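Local coordinates for structure-specific endonuclease subunit slx1 (Schizosaccharomyces pombe, PDB 4ZDT), which is the catalytic subunit, with a zinc-binding RING finger domain, of the slx1-slx4 endonuclease that cuts branched DNA during repair and recombination, at residues L41-E44 and C45-L48; M53-K56 and C57-V60. All coordinates share one frame; numbering follows the deposited sequence.

Contact 1 of 2, residues L41-E44 and C45-L48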
ATOM      1  N   LEU A  41       4.520   4.058  -7.128  1.00 30.96           N
ATOM      2  CA  LEU A  41       3.250   3.961  -7.875  1.00 32.73           C
ATOM      3  C   LEU A  41       3.234   4.798  -9.165  1.00 34.50           C
ATOM      4  O   LEU A  41       3.703   5.931  -9.170  1.00 35.13           O
ATOM      5  CB  LEU A  41       2.049   4.327  -6.962  1.00 32.39           C
ATOM      6  CG  LEU A  41       1.804   3.390  -5.768  1.00 32.28           C
ATOM      7  CD1 LEU A  41       0.650   3.846  -4.900  1.00 33.94           C
ATOM      8  CD2 LEU A  41       1.603   1.940  -6.186  1.00 31.77           C
ATOM      9  N   THR A  42       2.687   4.238 -10.244  1.00 36.84           N
ATOM     10  CA  THR A  42       2.690   4.910 -11.557  1.00 39.14           C
ATOM     11  C   THR A  42       1.325   5.487 -11.978  1.00 39.78           C
ATOM     12  O   THR A  42       1.248   6.311 -12.895  1.00 40.65           O
ATOM     13  CB  THR A  42       3.290   4.006 -12.673  1.00 39.21           C
ATOM     14  OG1 THR A  42       2.657   2.720 -12.659  1.00 41.17           O
ATOM     15  CG2 THR A  42       4.794   3.806 -12.450  1.00 41.13           C
ATOM     16  N   GLU A  43       0.260   5.071 -11.297  1.00 39.91           N
ATOM     17  CA  GLU A  43      -1.097   5.569 -11.583  1.00 40.06           C
ATOM     18  C   GLU A  43      -1.945   5.641 -10.308  1.00 39.49           C
ATOM     19  O   GLU A  43      -1.720   4.890  -9.353  1.00 38.88           O
ATOM     20  CB  GLU A  43      -1.777   4.725 -12.674  1.00 40.82           C
ATOM     21  CG  GLU A  43      -1.663   3.223 -12.469  1.00 43.42           C
ATOM     22  CD  GLU A  43      -2.335   2.402 -13.561  1.00 48.57           C
ATOM     23  OE1 GLU A  43      -2.121   2.714 -14.758  1.00 51.58           O
ATOM     24  OE2 GLU A  43      -3.058   1.427 -13.229  1.00 50.74           O
ATOM     25  N   GLU A  44      -2.917   6.552 -10.297  1.00 38.67           N
ATOM     26  CA  GLU A  44      -3.636   6.873  -9.064  1.00 37.95           C
ATOM     27  C   GLU A  44      -4.539   5.772  -8.518  1.00 36.34           C
ATOM     28  O   GLU A  44      -4.832   5.752  -7.322  1.00 35.54           O
ATOM     29  CB  GLU A  44      -4.387   8.199  -9.187  1.00 39.06           C
ATOM     30  CG  GLU A  44      -3.476   9.443  -9.031  1.00 42.37           C
ATOM     31  CD  GLU A  44      -2.825   9.603  -7.636  1.00 47.49           C
ATOM     32  OE1 GLU A  44      -3.105   8.806  -6.702  1.00 49.11           O
ATOM     33  OE2 GLU A  44      -2.016  10.551  -7.472  1.00 49.16           O
ATOM     34  N   CYS A  45      -4.948   4.843  -9.379  1.00 34.26           N
ATOM     35  CA  CYS A  45      -5.753   3.714  -8.942  1.00 32.91           C
ATOM     36  C   CYS A  45      -4.928   2.634  -8.219  1.00 31.60           C
ATOM     37  O   CYS A  45      -5.475   1.833  -7.473  1.00 30.87           O
ATOM     38  CB  CYS A  45      -6.496   3.124 -10.140  1.00 34.04           C
ATOM     39  SG  CYS A  45      -5.381   2.733 -11.523  0.60 34.94           S
ATOM     40  N   GLN A  46      -3.613   2.609  -8.440  1.00 30.20           N
ATOM     41  CA  GLN A  46      -2.764   1.557  -7.861  1.00 29.24           C
ATOM     42  C   GLN A  46      -2.515   1.754  -6.372  1.00 27.50           C
ATOM     43  O   GLN A  46      -2.358   2.891  -5.906  1.00 27.06           O
ATOM     44  CB  GLN A  46      -1.416   1.465  -8.592  1.00 30.09           C
ATOM     45  CG  GLN A  46      -1.505   1.016 -10.077  1.00 34.43           C
ATOM     46  CD  GLN A  46      -1.980  -0.438 -10.311  1.00 39.87           C
ATOM     47  OE1 GLN A  46      -1.697  -1.354  -9.527  1.00 42.78           O
ATOM     48  NE2 GLN A  46      -2.678  -0.647 -11.431  1.00 41.83           N
ATOM     49  N   VAL A  47      -2.464   0.638  -5.643  1.00 25.67           N
ATOM     50  CA  VAL A  47      -2.172   0.640  -4.208  1.00 24.53           C
ATOM     51  C   VAL A  47      -0.955  -0.238  -3.827  1.00 24.31           C
ATOM     52  O   VAL A  47      -0.300   0.009  -2.804  1.00 23.27           O
ATOM     53  CB  VAL A  47      -3.418   0.258  -3.341  1.00 24.24           C
ATOM     54  CG1 VAL A  47      -4.467   1.425  -3.311  1.00 23.56           C
ATOM     55  CG2 VAL A  47      -4.082  -1.055  -3.812  1.00 23.67           C
ATOM     56  N   LEU A  48      -0.661  -1.239  -4.655  1.00 23.57           N
ATOM     57  CA  LEU A  48       0.415  -2.198  -4.387  1.00 22.95           C
ATOM     58  C   LEU A  48       1.505  -2.096  -5.455  1.00 22.86           C
ATOM     59  O   LEU A  48       1.279  -2.455  -6.611  1.00 22.36           O
ATOM     60  CB  LEU A  48      -0.145  -3.624  -4.357  1.00 23.37           C
ATOM     61  CG  LEU A  48       0.814  -4.805  -4.128  1.00 23.97           C
ATOM     62  CD1 LEU A  48       1.566  -4.653  -2.819  1.00 24.16           C
ATOM     63  CD2 LEU A  48      -0.006  -6.078  -4.093  1.00 25.37           C
TER
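The flat carboxylate of E43 has C45 SG off one face and Q46 NE2 out of plane on the other side, both close to OE2. C45 SG lies 3.2 Å from OE2, a close contact without hydrogen-bond geometry, whereas Q46 NE2 donates to OE2 at 2.8 Å in a nearly straight bond (172°). That oxygen lies in the amide plane of Q46, at its NE2 edge, but the nitrogen reaches it from the anti side; the two planes are 37° apart and do not stack. Packing is tight between the stems, E43 CG being 3.3 Å from Q46 CG. The bend of Q46 at chi2 (-67°) lays its amide alongside the carboxylate, so that NE2 reaches OE2, while E43 runs extended beyond CG. On the backbone, Q46 N donates to E43 O at 3.1 Å, closing the turn. The L41 methyls meet the backbone end of Q46, CD1 3.3 Å from Q46 O and CD2 3.9 Å from Q46 CB, while E43 takes its amide end. Replacing Q46 by an alanine would probably leave E43 OE2 without its amide mate and the carboxylate freer to turn. The E44 carboxylate is engaged by slx4, OE1 bonding to Q14 of that chain, whose K17 donates to both E44 O and Q46 O. Y62 of slx4 packs on C45 and Q46. The arrangement is a type I beta turn from E43 to Q46 with a side-chain bond between its end residues, set in the loop after helix 33-40 of the RING finger, where it forms part of the slx4-binding surface.

Contact 2 of 2, residues M53-K56 and C57-V60; sequences MCTK and CKRV. With ZN (zinc ion), chain F.
The backbone folds back on itself, the end-to-end directions of 53-56 and 57-60 lying 174° apart, with M53 and V60 as an antiparallel non-hydrogen-bonded pair and C54 N donating to R59 O at 2.9 Å. Inside the loop K58 N returns to C54 O, also at 2.9 Å, in a more bent bond. C54 SG and C57 SG converge on the zinc ion at 2.4 and 2.3 Å. The C54 thiolate is set anti to the backbone N (chi1 178°), whereas C57 SG sits between its own N and carbonyl carbon (chi1 71°); these settings turn both sulfurs to the metal. C57 SG also accepts from R59 N and, at 3.4 Å, from R59 NH1, bonds that would probably temper its negative charge; R59 NH2 continues to a salt bridge with D26. On the side away from the zinc ion, the K58 chain, bent at chi2, passes C54 O and brings NZ to T55 O at 3.0 Å. M53 CG rests against K58 O and CA, with SD beside K58 CD, and M53 CB meets V60 CG2 at 4.0 Å. With C22 and C27 completing the tetrad, this is a CxxC zinc knuckle supplying half of the Cys4 site of the RING finger.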
ATOM      1  N   MET A  53      12.676   1.586  -8.257  1.00 25.43           N
ATOM      2  CA  MET A  53      14.095   1.874  -8.162  1.00 26.31           C
ATOM      3  C   MET A  53      14.406   2.440  -6.781  1.00 26.34           C
ATOM      4  O   MET A  53      13.812   3.436  -6.376  1.00 25.99           O
ATOM      5  CB  MET A  53      14.502   2.888  -9.223  1.00 27.06           C
ATOM      6  CG  MET A  53      16.004   3.202  -9.197  1.00 29.21           C
ATOM      7  SD  MET A  53      16.466   4.508 -10.339  1.00 34.56           S
ATOM      8  CE  MET A  53      16.631   3.578 -11.865  1.00 34.23           C
ATOM      9  N   CYS A  54      15.319   1.805  -6.058  1.00 26.11           N
ATOM     10  CA  CYS A  54      15.799   2.373  -4.807  1.00 27.37           C
ATOM     11  C   CYS A  54      16.463   3.727  -5.108  1.00 28.80           C
ATOM     12  O   CYS A  54      17.359   3.813  -5.950  1.00 29.28           O
ATOM     13  CB  CYS A  54      16.799   1.439  -4.134  1.00 26.76           C
ATOM     14  SG  CYS A  54      17.477   2.116  -2.583  1.00 25.66           S
ATOM     15  N   THR A  55      16.029   4.781  -4.432  1.00 30.69           N
ATOM     16  CA  THR A  55      16.539   6.116  -4.773  1.00 33.43           C
ATOM     17  C   THR A  55      18.018   6.323  -4.386  1.00 33.39           C
ATOM     18  O   THR A  55      18.703   7.196  -4.945  1.00 34.57           O
ATOM     19  CB  THR A  55      15.644   7.243  -4.219  1.00 33.21           C
ATOM     20  OG1 THR A  55      15.931   8.449  -4.926  1.00 38.20           O
ATOM     21  CG2 THR A  55      15.883   7.462  -2.743  1.00 34.49           C
ATOM     22  N   LYS A  56      18.495   5.507  -3.455  1.00 33.06           N
ATOM     23  CA  LYS A  56      19.860   5.605  -2.957  1.00 32.61           C
ATOM     24  C   LYS A  56      20.822   4.809  -3.872  1.00 32.12           C
ATOM     25  O   LYS A  56      21.679   5.413  -4.523  1.00 31.47           O
ATOM     26  CB  LYS A  56      19.919   5.204  -1.467  1.00 32.64           C
ATOM     27  CG  LYS A  56      21.269   5.496  -0.763  1.00 34.86           C
ATOM     28  CD  LYS A  56      21.320   4.986   0.692  1.00 34.98           C
ATOM     29  CE  LYS A  56      22.668   5.350   1.378  1.00 35.76           C
ATOM     30  NZ  LYS A  56      22.792   4.803   2.765  1.00 34.52           N
ATOM     31  N   CYS A  57      20.646   3.484  -3.991  1.00 30.83           N
ATOM     32  CA  CYS A  57      21.557   2.667  -4.821  1.00 29.82           C
ATOM     33  C   CYS A  57      21.181   2.518  -6.310  1.00 30.06           C
ATOM     34  O   CYS A  57      21.982   2.016  -7.105  1.00 30.03           O
ATOM     35  CB  CYS A  57      21.753   1.282  -4.204  1.00 29.89           C
ATOM     36  SG  CYS A  57      20.254   0.229  -4.342  1.00 25.58           S
ATOM     37  N   LYS A  58      19.974   2.939  -6.685  1.00 29.79           N
ATOM     38  CA  LYS A  58      19.479   2.830  -8.078  1.00 29.48           C
ATOM     39  C   LYS A  58      19.202   1.420  -8.585  1.00 28.59           C
ATOM     40  O   LYS A  58      18.958   1.252  -9.773  1.00 29.52           O
ATOM     41  CB  LYS A  58      20.405   3.545  -9.102  1.00 30.39           C
ATOM     42  CG  LYS A  58      20.893   4.927  -8.691  1.00 32.05           C
ATOM     43  CD  LYS A  58      19.751   5.892  -8.409  1.00 33.35           C
ATOM     44  CE  LYS A  58      20.305   7.294  -8.180  1.00 35.44           C
ATOM     45  NZ  LYS A  58      19.242   8.213  -7.710  1.00 37.55           N
ATOM     46  N   ARG A  59      19.252   0.400  -7.733  1.00 26.88           N
ATOM     47  CA  ARG A  59      18.840  -0.940  -8.180  1.00 25.41           C
ATOM     48  C   ARG A  59      17.317  -0.948  -8.375  1.00 25.20           C
ATOM     49  O   ARG A  59      16.607  -0.213  -7.687  1.00 23.65           O
ATOM     50  CB  ARG A  59      19.221  -2.010  -7.162  1.00 25.42           C
ATOM     51  CG  ARG A  59      20.737  -2.252  -6.977  1.00 24.02           C
ATOM     52  CD  ARG A  59      20.933  -3.224  -5.814  1.00 22.00           C
ATOM     53  NE  ARG A  59      22.318  -3.658  -5.572  1.00 23.03           N
ATOM     54  CZ  ARG A  59      23.128  -3.122  -4.664  1.00 24.98           C
ATOM     55  NH1 ARG A  59      22.725  -2.079  -3.919  1.00 23.94           N
ATOM     56  NH2 ARG A  59      24.355  -3.614  -4.504  1.00 25.29           N
ATOM     57  N   VAL A  60      16.821  -1.759  -9.315  1.00 24.66           N
ATOM     58  CA  VAL A  60      15.363  -1.863  -9.535  1.00 24.17           C
ATOM     59  C   VAL A  60      14.913  -3.205  -9.025  1.00 23.76           C
ATOM     60  O   VAL A  60      15.262  -4.253  -9.595  1.00 24.10           O
ATOM     61  CB  VAL A  60      14.978  -1.690 -11.024  1.00 23.92           C
ATOM     62  CG1 VAL A  60      13.478  -1.888 -11.219  1.00 24.90           C
ATOM     63  CG2 VAL A  60      15.383  -0.302 -11.506  1.00 24.49           C
TER
HETATM   64 ZN    ZN F 302      19.219   0.555  -2.297  1.00 32.57          ZN

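Beyond the helix 33-40 the chain enters contact 1, which closes a tight turn at E43-Q46, then continues through P49 into strand 51-53. Contact 2 opens at the end of that strand and closes the loop carrying C54 and C57, delivering the chain to strand 60-62. The two are in series, neither nested nor crossed: each joins neighbouring segments, and their centres lie 19 Å apart, with nearest atoms about 9 Å apart. Contact 1 meets the slx4 chain, whereas contact 2 joins the two-stranded hairpin to the Cys4 zinc site and, through C22 and C27, to the earlier part of the domain. L48 packing on W63 ties the first loop to the region after the second.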